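Local coordinates for protein nitrophorin Cim l NP (Cimex lectularius, PDB 2IMQ) that binds heme b and uses it to deliver nitric oxide to the bite victim during feeding, causing vasodilation, at residues 54-57 / 58-61; 65-68 / 69-73; 25-29 / 30-34. All blocks are in the same frame, centred on the assembly; numbering follows the deposited sequence. Where two conformers were deposited one is given.

Overall arrangement
From the N terminus, contact 3 comes first. It ends the short helix 26-29, which follows strand 6-17, and turns the chain toward strand 39-46. After that strand, contact 1 starts helix 57-70, and contact 2 ends the same helix and leads into strand 73-80. Each contact closes a turn of a few residues. The three follow in series, so none nests in or crosses another. The centres of contacts 1 and 2 lie about 17 Å apart, and both touch the heme. Contacts 2 and 3 meet in space, their centres about 12 Å apart. A salt bridge from Lys-71 to Glu-26 and packing of Leu-31 on Leu-68 join the two helix ends beside the six-stranded sheet.

Contact 1. Residues 54-57 / 58-61; sequences PQQG and PACV. With HEM (protoporphyrin IX containing Fe), chain B.
Gly-57 and Val-61 pair in the first turn of helix 57-70, the helix that carries Cys-60, the proximal ligand of the heme iron. Val-61 N donates to Gly-57 O at 3.1 Å, and the bond is nearly straight (166°). One step earlier, Cys-60 N donates to Gln-56 O, also at 3.1 Å. The Asp-52 carboxylate binds the backbone N-H groups of Gln-56 and Gly-57, so the start of the helix is held as well.

The tight side faces the porphyrin. Gly-57 has no side chain, and its CA comes within 3.4 Å of heme C2D. Cys-60 has SG anti to its carbonyl carbon (chi1 -74°), which turns the sulfur to the iron. The distance from Cys-60 SG to heme FE is 2.8 Å, long for an iron-sulfur bond, in this ferrous form. The Gln-56 side chain bends at chi2 and lays its amide beside this sulfur, against the face of the porphyrin that Cys-60 approaches. It was modelled in two conformers, so its very close approach to the sulfur is doubtful.

The outer side is loose. Pro-58 and Gln-55 are exposed and touch lightly. Back at the heme, Val-61 touches both propionates: CG1 is 3.8 Å from heme O1A, and CG2 is 3.6 Å from heme CGD.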
ATOM      1  N   PRO A  54     -22.901  -4.012  -2.076  1.00 43.58           N
ATOM      2  CA  PRO A  54     -23.265  -2.661  -1.652  1.00 42.50           C
ATOM      3  C   PRO A  54     -23.467  -1.652  -2.805  1.00 41.95           C
ATOM      4  O   PRO A  54     -24.006  -0.564  -2.570  1.00 42.48           O
ATOM      5  CB  PRO A  54     -22.075  -2.238  -0.771  1.00 42.82           C
ATOM      6  CG  PRO A  54     -21.407  -3.486  -0.409  1.00 43.85           C
ATOM      7  CD  PRO A  54     -21.570  -4.399  -1.569  1.00 43.58           C
ATOM      8  N   GLN A  55     -23.051  -2.018  -4.020  1.00 40.47           N
ATOM      9  CA  GLN A  55     -23.021  -1.103  -5.165  1.00 39.62           C
ATOM     10  C   GLN A  55     -22.346   0.213  -4.802  1.00 38.73           C
ATOM     11  O   GLN A  55     -22.935   1.280  -4.848  1.00 38.57           O
ATOM     12  CB  GLN A  55     -24.433  -0.892  -5.741  1.00 40.26           C
ATOM     13  CG  GLN A  55     -24.984  -2.159  -6.396  1.00 41.34           C
ATOM     14  CD  GLN A  55     -24.136  -2.609  -7.578  1.00 42.85           C
ATOM     15  OE1 GLN A  55     -23.649  -3.749  -7.613  1.00 43.23           O
ATOM     16  NE2 GLN A  55     -23.927  -1.697  -8.532  1.00 44.09           N
ATOM     17  N   GLN A  56     -21.081   0.106  -4.414  1.00 36.98           N
ATOM     18  CA  GLN A  56     -20.297   1.290  -4.072  0.70 35.80           C
ATOM     19  C   GLN A  56     -19.234   1.597  -5.187  1.00 33.87           C
ATOM     20  O   GLN A  56     -18.655   2.662  -5.264  1.00 33.11           O
ATOM     21  CB  GLN A  56     -19.706   1.120  -2.659  0.70 36.44           C
ATOM     22  CG  GLN A  56     -19.469   2.439  -1.948  0.70 38.52           C
ATOM     23  CD  GLN A  56     -18.120   3.059  -2.302  0.70 39.15           C
ATOM     24  OE1 GLN A  56     -17.988   4.279  -2.336  0.70 42.83           O
ATOM     25  NE2 GLN A  56     -17.126   2.220  -2.568  0.70 44.95           N
ATOM     26  N   GLY A  57     -18.982   0.604  -6.009  1.00 32.59           N
ATOM     27  CA  GLY A  57     -18.150   0.799  -7.191  1.00 31.83           C
ATOM     28  C   GLY A  57     -18.467   2.077  -7.945  1.00 30.39           C
ATOM     29  O   GLY A  57     -17.550   2.874  -8.211  1.00 30.76           O
ATOM     30  N   PRO A  58     -19.726   2.290  -8.364  1.00 30.92           N
ATOM     31  CA  PRO A  58     -20.070   3.525  -9.055  1.00 28.98           C
ATOM     32  C   PRO A  58     -19.613   4.822  -8.375  1.00 28.53           C
ATOM     33  O   PRO A  58     -19.111   5.704  -9.081  1.00 28.43           O
ATOM     34  CB  PRO A  58     -21.604   3.451  -9.178  1.00 28.81           C
ATOM     35  CG  PRO A  58     -21.873   2.026  -9.277  1.00 30.61           C
ATOM     36  CD  PRO A  58     -20.856   1.340  -8.329  1.00 30.51           C
ATOM     37  N   ALA A  59     -19.768   4.943  -7.042  1.00 27.47           N
ATOM     38  CA  ALA A  59     -19.354   6.189  -6.354  1.00 26.88           C
ATOM     39  C   ALA A  59     -17.840   6.332  -6.320  1.00 25.14           C
ATOM     40  O   ALA A  59     -17.318   7.424  -6.406  1.00 25.53           O
ATOM     41  CB  ALA A  59     -19.900   6.302  -4.918  1.00 27.27           C
ATOM     42  N   CYS A  60     -17.148   5.213  -6.206  1.00 26.99           N
ATOM     43  CA  CYS A  60     -15.702   5.233  -6.213  1.00 25.65           C
ATOM     44  C   CYS A  60     -15.244   5.847  -7.529  1.00 25.23           C
ATOM     45  O   CYS A  60     -14.449   6.775  -7.549  1.00 25.81           O
ATOM     46  CB  CYS A  60     -15.145   3.821  -6.078  1.00 25.60           C
ATOM     47  SG  CYS A  60     -15.290   3.180  -4.467  1.00 27.37           S
ATOM     48  N   VAL A  61     -15.772   5.334  -8.627  1.00 25.00           N
ATOM     49  CA  VAL A  61     -15.337   5.800  -9.941  1.00 25.80           C
ATOM     50  C   VAL A  61     -15.680   7.272 -10.081  1.00 25.87           C
ATOM     51  O   VAL A  61     -14.868   8.079 -10.431  1.00 25.35           O
ATOM     52  CB  VAL A  61     -15.993   4.968 -11.072  1.00 26.09           C
ATOM     53  CG1 VAL A  61     -15.623   5.496 -12.439  1.00 26.13           C
ATOM     54  CG2 VAL A  61     -15.594   3.545 -11.020  1.00 27.44           C
TER
HETATM   55  CHA HEM B 300     -13.054   1.282  -7.937  1.00 23.34           C
HETATM   56  CHB HEM B 300     -10.977   3.016  -3.914  1.00 20.11           C
HETATM   57  CHC HEM B 300     -14.122   0.543  -1.238  1.00 23.61           C
HETATM   58  CHD HEM B 300     -16.009  -1.446  -5.139  1.00 25.58           C
HETATM   59  C1A HEM B 300     -12.234   1.997  -7.113  1.00 21.64           C
HETATM   60  C2A HEM B 300     -11.197   2.917  -7.515  1.00 20.72           C
HETATM   61  C3A HEM B 300     -10.610   3.361  -6.375  1.00 19.99           C
HETATM   62  C4A HEM B 300     -11.275   2.767  -5.251  1.00 21.58           C
HETATM   63  CMA HEM B 300      -9.483   4.374  -6.292  1.00 21.47           C
HETATM   64  CAA HEM B 300     -10.812   3.337  -8.953  1.00 20.89           C
HETATM   65  CBA HEM B 300     -11.600   4.658  -9.165  1.00 24.12           C
HETATM   66  CGA HEM B 300     -11.415   5.195 -10.577  1.00 24.76           C
HETATM   67  O1A HEM B 300     -12.067   4.688 -11.488  1.00 26.02           O
HETATM   68  O2A HEM B 300     -10.662   6.179 -10.781  1.00 23.54           O
HETATM   69  C1B HEM B 300     -11.664   2.506  -2.858  1.00 19.88           C
HETATM   70  C2B HEM B 300     -11.398   2.811  -1.473  1.00 20.74           C
HETATM   71  C3B HEM B 300     -12.262   2.140  -0.720  1.00 21.93           C
HETATM   72  C4B HEM B 300     -13.116   1.396  -1.609  1.00 20.26           C
HETATM   73  CMB HEM B 300     -10.286   3.752  -1.171  1.00 21.48           C
HETATM   74  CAB HEM B 300     -12.391   2.098   0.795  1.00 21.23           C
HETATM   75  CBB HEM B 300     -11.887   3.075   1.561  1.00 29.84           C
HETATM   76  C1C HEM B 300     -14.962  -0.200  -2.015  1.00 21.87           C
HETATM   77  C2C HEM B 300     -15.975  -1.124  -1.571  1.00 23.36           C
HETATM   78  C3C HEM B 300     -16.533  -1.618  -2.673  1.00 26.20           C
HETATM   79  C4C HEM B 300     -15.813  -1.142  -3.812  1.00 23.98           C
HETATM   80  CMC HEM B 300     -16.468  -1.328  -0.134  1.00 26.70           C
HETATM   81  CAC HEM B 300     -17.685  -2.611  -2.736  1.00 28.18           C
HETATM   82  CBC HEM B 300     -17.609  -3.818  -2.181  1.00 33.04           C
HETATM   83  C1D HEM B 300     -15.346  -0.927  -6.228  1.00 24.11           C
HETATM   84  C2D HEM B 300     -15.568  -1.366  -7.585  1.00 27.77           C
HETATM   85  C3D HEM B 300     -14.692  -0.512  -8.442  1.00 26.50           C
HETATM   86  C4D HEM B 300     -13.979   0.358  -7.545  1.00 24.29           C
HETATM   87  CMD HEM B 300     -16.542  -2.446  -8.057  1.00 28.07           C
HETATM   88  CAD HEM B 300     -14.604  -0.648  -9.972  1.00 28.27           C
HETATM   89  CBD HEM B 300     -15.934  -0.146 -10.513  1.00 30.51           C
HETATM   90  CGD HEM B 300     -15.843   0.091 -11.988  1.00 33.90           C
HETATM   91  O1D HEM B 300     -16.898   0.506 -12.569  1.00 36.29           O
HETATM   92  O2D HEM B 300     -14.732  -0.142 -12.548  1.00 35.87           O
HETATM   93  NA  HEM B 300     -12.283   1.928  -5.725  1.00 23.10           N
HETATM   94  NB  HEM B 300     -12.704   1.619  -2.910  1.00 20.46           N
HETATM   95  NC  HEM B 300     -14.873  -0.262  -3.373  1.00 23.09           N
HETATM   96  ND  HEM B 300     -14.384   0.076  -6.252  1.00 24.50           N
HETATM   97 FE   HEM B 300     -13.666   0.940  -4.571  1.00 24.93          FE

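Contact 2. Residues 65-68 / 69-73; sequences QSLL and TSKGY. With HEM (protoporphyrin IX containing Fe), chain B.
Leu-68 and Tyr-73 are joined through the backbone where helix 57-70 stops. The last regular helical bond here runs from Thr-69 N to Gln-65 O (3.0 Å). Beyond it the chain turns. Tyr-73 N reaches back to Leu-68 O at 3.1 Å, and Gly-72 N to Thr-69 O at 3.0 Å. Lys-71 N adds a weak bond to Leu-68 O. Gly-72 has a positive phi (97°), which takes the chain out of the helix.

Two hydroxyls also bind carbonyls of the last turn. Thr-69 OG1 donates to Gln-65 O from the face of the carbonyl plane opposite to Thr-69 N, so this oxygen is gripped twice. Ser-70 OG sits between its backbone N and carbonyl carbon (chi1 67°), which lets it fold back to Leu-67 O at 2.9 Å. It comes from above the carbonyl plane.

The Tyr-73 ring presents an edge to Leu-68 O, with CD1 3.4 Å away. Leu-68 CD2 packs on the same ring atom at 3.9 Å, and Tyr-73 OH binds Pro-37 O. The Lys-71 chain crosses Leu-67, with CD 3.8 Å from Leu-67 CD1, and then bends to a salt bridge with Glu-26. At the other end, the Gln-65 chain bends at chi2, and its amide end lies against the heme propionate of O1A and O2A, with CG 3.5 Å from O2A.

The nested pair of backbone bonds, 73 to 68 outside 72 to 69, and the positive-phi glycine make a Schellman motif, here leading from the heme-binding helix into edge strand 73-80.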
ATOM      1  N   GLN A  65     -12.596   9.905 -10.081  1.00 24.55           N
ATOM      2  CA  GLN A  65     -12.378  10.462 -11.439  1.00 26.33           C
ATOM      3  C   GLN A  65     -12.703  11.965 -11.439  1.00 27.39           C
ATOM      4  O   GLN A  65     -11.954  12.740 -12.000  1.00 26.92           O
ATOM      5  CB  GLN A  65     -13.134   9.668 -12.525  1.00 27.76           C
ATOM      6  CG  GLN A  65     -12.972   8.156 -12.532  1.00 31.64           C
ATOM      7  CD  GLN A  65     -11.804   7.559 -13.297  1.00 36.98           C
ATOM      8  OE1 GLN A  65     -10.637   7.947 -13.120  1.00 37.40           O
ATOM      9  NE2 GLN A  65     -12.114   6.505 -14.087  1.00 39.41           N
ATOM     10  N   SER A  66     -13.762  12.384 -10.752  1.00 28.50           N
ATOM     11  CA  SER A  66     -14.057  13.814 -10.570  1.00 30.11           C
ATOM     12  C   SER A  66     -12.880  14.617 -10.020  1.00 29.90           C
ATOM     13  O   SER A  66     -12.518  15.654 -10.586  1.00 32.54           O
ATOM     14  CB  SER A  66     -15.287  14.024  -9.644  1.00 30.51           C
ATOM     15  OG  SER A  66     -16.461  13.516 -10.271  1.00 37.05           O
ATOM     16  N   LEU A  67     -12.258  14.152  -8.934  1.00 29.52           N
ATOM     17  CA  LEU A  67     -11.169  14.913  -8.328  1.00 28.65           C
ATOM     18  C   LEU A  67      -9.909  14.878  -9.188  1.00 27.18           C
ATOM     19  O   LEU A  67      -9.244  15.906  -9.385  1.00 28.06           O
ATOM     20  CB  LEU A  67     -10.876  14.383  -6.930  1.00 30.69           C
ATOM     21  CG  LEU A  67      -9.541  14.881  -6.361  1.00 30.29           C
ATOM     22  CD1 LEU A  67      -9.611  16.373  -6.059  1.00 34.20           C
ATOM     23  CD2 LEU A  67      -9.128  14.066  -5.121  1.00 30.49           C
ATOM     24  N   LEU A  68      -9.585  13.711  -9.719  1.00 24.62           N
ATOM     25  CA  LEU A  68      -8.263  13.525 -10.303  1.00 24.70           C
ATOM     26  C   LEU A  68      -8.105  13.978 -11.747  1.00 24.54           C
ATOM     27  O   LEU A  68      -7.046  14.484 -12.126  1.00 24.09           O
ATOM     28  CB  LEU A  68      -7.789  12.082 -10.100  1.00 24.41           C
ATOM     29  CG  LEU A  68      -7.537  11.729  -8.613  1.00 23.47           C
ATOM     30  CD1 LEU A  68      -7.263  10.252  -8.532  1.00 25.71           C
ATOM     31  CD2 LEU A  68      -6.435  12.592  -7.984  1.00 24.53           C
ATOM     32  N   THR A  69      -9.162  13.846 -12.523  1.00 25.89           N
ATOM     33  CA  THR A  69      -9.127  14.317 -13.909  1.00 26.94           C
ATOM     34  C   THR A  69      -8.896  15.809 -14.010  1.00 27.55           C
ATOM     35  O   THR A  69      -8.057  16.234 -14.780  1.00 28.74           O
ATOM     36  CB  THR A  69     -10.414  13.928 -14.630  1.00 27.15           C
ATOM     37  OG1 THR A  69     -10.458  12.507 -14.739  1.00 29.35           O
ATOM     38  CG2 THR A  69     -10.422  14.383 -16.075  1.00 28.45           C
ATOM     39  N   SER A  70      -9.581  16.580 -13.183  1.00 29.57           N
ATOM     40  CA  SER A  70      -9.368  18.042 -13.093  1.00 30.88           C
ATOM     41  C   SER A  70      -7.921  18.431 -12.772  1.00 31.33           C
ATOM     42  O   SER A  70      -7.455  19.482 -13.188  1.00 33.68           O
ATOM     43  CB  SER A  70     -10.336  18.690 -12.077  1.00 32.00           C
ATOM     44  OG  SER A  70     -10.109  18.313 -10.735  1.00 35.08           O
ATOM     45  N   LYS A  71      -7.196  17.558 -12.067  1.00 30.07           N
ATOM     46  CA  LYS A  71      -5.814  17.820 -11.706  1.00 29.37           C
ATOM     47  C   LYS A  71      -4.792  17.310 -12.711  1.00 27.43           C
ATOM     48  O   LYS A  71      -3.601  17.452 -12.496  1.00 29.76           O
ATOM     49  CB  LYS A  71      -5.532  17.254 -10.300  1.00 29.13           C
ATOM     50  CG  LYS A  71      -6.301  17.984  -9.188  1.00 31.73           C
ATOM     51  CD  LYS A  71      -6.450  17.185  -7.919  1.00 34.16           C
ATOM     52  CE  LYS A  71      -5.852  17.880  -6.689  1.00 37.82           C
ATOM     53  NZ  LYS A  71      -6.599  18.994  -6.077  1.00 41.16           N
ATOM     54  N   GLY A  72      -5.254  16.695 -13.786  1.00 25.38           N
ATOM     55  CA  GLY A  72      -4.418  16.260 -14.877  1.00 25.29           C
ATOM     56  C   GLY A  72      -3.994  14.825 -14.857  1.00 24.42           C
ATOM     57  O   GLY A  72      -3.120  14.429 -15.628  1.00 25.08           O
ATOM     58  N   TYR A  73      -4.623  14.017 -14.016  1.00 22.81           N
ATOM     59  CA  TYR A  73      -4.277  12.601 -13.971  1.00 23.52           C
ATOM     60  C   TYR A  73      -5.044  11.714 -14.928  1.00 23.41           C
ATOM     61  O   TYR A  73      -6.226  11.938 -15.204  1.00 26.14           O
ATOM     62  CB  TYR A  73      -4.523  12.047 -12.558  1.00 21.95           C
ATOM     63  CG  TYR A  73      -3.625  12.649 -11.509  1.00 21.54           C
ATOM     64  CD1 TYR A  73      -4.027  13.726 -10.769  1.00 21.31           C
ATOM     65  CD2 TYR A  73      -2.338  12.160 -11.294  1.00 20.95           C
ATOM     66  CE1 TYR A  73      -3.206  14.296  -9.849  1.00 22.76           C
ATOM     67  CE2 TYR A  73      -1.479  12.769 -10.407  1.00 20.74           C
ATOM     68  CZ  TYR A  73      -1.922  13.811  -9.640  1.00 20.35           C
ATOM     69  OH  TYR A  73      -1.124  14.423  -8.712  1.00 21.81           O
TER
HETATM   70  CHA HEM B 300     -13.054   1.282  -7.937  1.00 23.34           C
HETATM   71  CHB HEM B 300     -10.977   3.016  -3.914  1.00 20.11           C
HETATM   72  CHC HEM B 300     -14.122   0.543  -1.238  1.00 23.61           C
HETATM   73  CHD HEM B 300     -16.009  -1.446  -5.139  1.00 25.58           C
HETATM   74  C1A HEM B 300     -12.234   1.997  -7.113  1.00 21.64           C
HETATM   75  C2A HEM B 300     -11.197   2.917  -7.515  1.00 20.72           C
HETATM   76  C3A HEM B 300     -10.610   3.361  -6.375  1.00 19.99           C
HETATM   77  C4A HEM B 300     -11.275   2.767  -5.251  1.00 21.58           C
HETATM   78  CMA HEM B 300      -9.483   4.374  -6.292  1.00 21.47           C
HETATM   79  CAA HEM B 300     -10.812   3.337  -8.953  1.00 20.89           C
HETATM   80  CBA HEM B 300     -11.600   4.658  -9.165  1.00 24.12           C
HETATM   81  CGA HEM B 300     -11.415   5.195 -10.577  1.00 24.76           C
HETATM   82  O1A HEM B 300     -12.067   4.688 -11.488  1.00 26.02           O
HETATM   83  O2A HEM B 300     -10.662   6.179 -10.781  1.00 23.54           O
HETATM   84  C1B HEM B 300     -11.664   2.506  -2.858  1.00 19.88           C
HETATM   85  C2B HEM B 300     -11.398   2.811  -1.473  1.00 20.74           C
HETATM   86  C3B HEM B 300     -12.262   2.140  -0.720  1.00 21.93           C
HETATM   87  C4B HEM B 300     -13.116   1.396  -1.609  1.00 20.26           C
HETATM   88  CMB HEM B 300     -10.286   3.752  -1.171  1.00 21.48           C
HETATM   89  CAB HEM B 300     -12.391   2.098   0.795  1.00 21.23           C
HETATM   90  CBB HEM B 300     -11.887   3.075   1.561  1.00 29.84           C
HETATM   91  C1C HEM B 300     -14.962  -0.200  -2.015  1.00 21.87           C
HETATM   92  C2C HEM B 300     -15.975  -1.124  -1.571  1.00 23.36           C
HETATM   93  C3C HEM B 300     -16.533  -1.618  -2.673  1.00 26.20           C
HETATM   94  C4C HEM B 300     -15.813  -1.142  -3.812  1.00 23.98           C
HETATM   95  CMC HEM B 300     -16.468  -1.328  -0.134  1.00 26.70           C
HETATM   96  CAC HEM B 300     -17.685  -2.611  -2.736  1.00 28.18           C
HETATM   97  CBC HEM B 300     -17.609  -3.818  -2.181  1.00 33.04           C
HETATM   98  C1D HEM B 300     -15.346  -0.927  -6.228  1.00 24.11           C
HETATM   99  C2D HEM B 300     -15.568  -1.366  -7.585  1.00 27.77           C
HETATM  100  C3D HEM B 300     -14.692  -0.512  -8.442  1.00 26.50           C
HETATM  101  C4D HEM B 300     -13.979   0.358  -7.545  1.00 24.29           C
HETATM  102  CMD HEM B 300     -16.542  -2.446  -8.057  1.00 28.07           C
HETATM  103  CAD HEM B 300     -14.604  -0.648  -9.972  1.00 28.27           C
HETATM  104  CBD HEM B 300     -15.934  -0.146 -10.513  1.00 30.51           C
HETATM  105  CGD HEM B 300     -15.843   0.091 -11.988  1.00 33.90           C
HETATM  106  O1D HEM B 300     -16.898   0.506 -12.569  1.00 36.29           O
HETATM  107  O2D HEM B 300     -14.732  -0.142 -12.548  1.00 35.87           O
HETATM  108  NA  HEM B 300     -12.283   1.928  -5.725  1.00 23.10           N
HETATM  109  NB  HEM B 300     -12.704   1.619  -2.910  1.00 20.46           N
HETATM  110  NC  HEM B 300     -14.873  -0.262  -3.373  1.00 23.09           N
HETATM  111  ND  HEM B 300     -14.384   0.076  -6.252  1.00 24.50           N
HETATM  112 FE   HEM B 300     -13.666   0.940  -4.571  1.00 24.93          FE

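Contact 3. Residues 25-29 / 30-34; sequences LEELL and GLNSG
Leu-31, Gly-30 and Leu-29 carry this contact at the end of the short helix 26-29. Leu-31 N donates to Glu-26 O at 2.8 Å in a nearly straight bond (167°). Gly-30 N donates to Glu-27 O at 3.1 Å, but from well above the carbonyl plane. Leu-31 folds back across Leu-29. Its CG is anti to its own carbonyl carbon (chi1 -58°) and lies 4.0 Å from Leu-29 CB. The branches meet as well, with Leu-31 CD1 at 4.1 Å from Leu-29 CD1.

Gly-30 is the first residue to leave the helix. Its phi is positive (76°), and the two bonds back into the last turn complete a Schellman motif. A type I beta turn from Leu-31 to Gly-34 follows and is closed by Gly-34 N to Leu-31 O. Leu-29 packs on Val-12 of strand 6-17, and its carbonyl oxygen accepts from His-10 ND1. Leu-31 also touches Pro-37.

The Asn-32 side chain lies against the Glu-27 backbone, with ND2 3.9 Å from Glu-27 CA. A water joins the two residues: it donates to Glu-27 O at 2.7 Å and accepts a weak bond from Asn-32 ND2.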
ATOM      1  N   LEU A  25     -11.257  13.033  -0.330  1.00 23.73           N
ATOM      2  CA  LEU A  25     -10.189  12.200  -0.902  1.00 23.30           C
ATOM      3  C   LEU A  25      -8.889  12.933  -1.042  1.00 22.19           C
ATOM      4  O   LEU A  25      -7.837  12.322  -1.165  1.00 21.63           O
ATOM      5  CB  LEU A  25     -10.637  11.662  -2.247  1.00 21.84           C
ATOM      6  CG  LEU A  25     -11.838  10.716  -2.300  1.00 23.14           C
ATOM      7  CD1 LEU A  25     -12.159  10.411  -3.739  1.00 26.57           C
ATOM      8  CD2 LEU A  25     -11.602   9.429  -1.509  1.00 25.67           C
ATOM      9  N   GLU A  26      -8.909  14.255  -1.049  1.00 23.01           N
ATOM     10  CA  GLU A  26      -7.689  15.008  -1.152  1.00 24.41           C
ATOM     11  C   GLU A  26      -6.725  14.698  -0.034  1.00 23.66           C
ATOM     12  O   GLU A  26      -5.547  14.523  -0.272  1.00 24.39           O
ATOM     13  CB  GLU A  26      -7.952  16.532  -1.193  1.00 24.48           C
ATOM     14  CG  GLU A  26      -8.506  17.020  -2.506  1.00 27.94           C
ATOM     15  CD  GLU A  26      -8.293  18.506  -2.739  1.00 31.49           C
ATOM     16  OE1 GLU A  26      -8.062  19.202  -1.744  1.00 39.67           O
ATOM     17  OE2 GLU A  26      -8.324  18.963  -3.916  1.00 40.67           O
ATOM     18  N   GLU A  27      -7.219  14.639   1.183  1.00 23.83           N
ATOM     19  CA  GLU A  27      -6.389  14.314   2.297  1.00 23.58           C
ATOM     20  C   GLU A  27      -5.811  12.879   2.178  1.00 21.48           C
ATOM     21  O   GLU A  27      -4.619  12.668   2.423  1.00 21.75           O
ATOM     22  CB  GLU A  27      -7.182  14.430   3.577  1.00 24.34           C
ATOM     23  CG  GLU A  27      -6.383  14.210   4.834  1.00 27.49           C
ATOM     24  CD  GLU A  27      -7.212  14.376   6.099  1.00 30.24           C
ATOM     25  OE1 GLU A  27      -6.629  14.270   7.180  1.00 37.35           O
ATOM     26  OE2 GLU A  27      -8.440  14.595   6.026  1.00 40.11           O
ATOM     27  N   LEU A  28      -6.663  11.938   1.794  1.00 20.23           N
ATOM     28  CA  LEU A  28      -6.285  10.540   1.645  1.00 19.73           C
ATOM     29  C   LEU A  28      -5.115  10.383   0.687  1.00 18.50           C
ATOM     30  O   LEU A  28      -4.243   9.543   0.883  1.00 20.14           O
ATOM     31  CB  LEU A  28      -7.502   9.749   1.150  1.00 18.74           C
ATOM     32  CG  LEU A  28      -7.290   8.256   1.124  1.00 19.88           C
ATOM     33  CD1 LEU A  28      -7.244   7.652   2.493  1.00 21.59           C
ATOM     34  CD2 LEU A  28      -8.321   7.551   0.299  1.00 22.20           C
ATOM     35  N   LEU A  29      -5.082  11.210  -0.364  1.00 18.02           N
ATOM     36  CA  LEU A  29      -4.082  11.096  -1.409  1.00 18.88           C
ATOM     37  C   LEU A  29      -2.928  12.065  -1.237  1.00 17.98           C
ATOM     38  O   LEU A  29      -1.993  12.080  -2.024  1.00 19.60           O
ATOM     39  CB  LEU A  29      -4.720  11.292  -2.780  1.00 19.43           C
ATOM     40  CG  LEU A  29      -5.925  10.436  -3.054  1.00 23.58           C
ATOM     41  CD1 LEU A  29      -6.512  10.841  -4.378  1.00 27.40           C
ATOM     42  CD2 LEU A  29      -5.605   9.038  -3.037  1.00 24.13           C
ATOM     43  N   GLY A  30      -2.923  12.841  -0.163  1.00 18.45           N
ATOM     44  CA  GLY A  30      -1.833  13.731   0.120  1.00 18.55           C
ATOM     45  C   GLY A  30      -1.846  14.987  -0.743  1.00 19.97           C
ATOM     46  O   GLY A  30      -0.787  15.510  -0.992  1.00 21.44           O
ATOM     47  N   LEU A  31      -3.033  15.442  -1.150  1.00 20.91           N
ATOM     48  CA  LEU A  31      -3.216  16.571  -2.092  1.00 21.20           C
ATOM     49  C   LEU A  31      -3.689  17.859  -1.397  1.00 22.37           C
ATOM     50  O   LEU A  31      -3.736  18.944  -2.006  1.00 23.05           O
ATOM     51  CB  LEU A  31      -4.205  16.175  -3.192  1.00 20.88           C
ATOM     52  CG  LEU A  31      -3.789  14.945  -3.996  1.00 24.03           C
ATOM     53  CD1 LEU A  31      -4.849  14.570  -5.076  1.00 25.36           C
ATOM     54  CD2 LEU A  31      -2.443  15.100  -4.585  1.00 27.58           C
ATOM     55  N   ASN A  32      -3.997  17.757  -0.124  1.00 22.54           N
ATOM     56  CA  ASN A  32      -4.640  18.828   0.622  1.00 25.19           C
ATOM     57  C   ASN A  32      -3.728  19.977   1.025  1.00 25.80           C
ATOM     58  O   ASN A  32      -4.222  20.934   1.652  1.00 27.66           O
ATOM     59  CB  ASN A  32      -5.273  18.245   1.893  1.00 27.44           C
ATOM     60  CG  ASN A  32      -4.214  17.640   2.865  1.00 30.69           C
ATOM     61  OD1 ASN A  32      -4.182  17.982   4.051  1.00 40.87           O
ATOM     62  ND2 ASN A  32      -3.356  16.743   2.368  1.00 27.71           N
ATOM     63  N   SER A  33      -2.435  19.909   0.745  1.00 27.56           N
ATOM     64  CA  SER A  33      -1.528  21.021   0.973  1.00 28.72           C
ATOM     65  C   SER A  33      -0.987  21.551  -0.335  1.00 28.58           C
ATOM     66  O   SER A  33      -0.035  22.330  -0.340  1.00 31.06           O
ATOM     67  CB  SER A  33      -0.374  20.659   1.908  1.00 29.57           C
ATOM     68  OG  SER A  33       0.400  19.578   1.395  1.00 33.74           O
ATOM     69  N   GLY A  34      -1.620  21.169  -1.436  1.00 27.41           N
ATOM     70  CA  GLY A  34      -1.319  21.723  -2.738  1.00 28.36           C
ATOM     71  C   GLY A  34      -0.247  20.999  -3.550  1.00 28.21           C
ATOM     72  O   GLY A  34       0.115  21.448  -4.626  1.00 28.36           O
TER
HETATM   73  O   HOH W   1      -2.870  14.302   3.666  1.00 26.52           O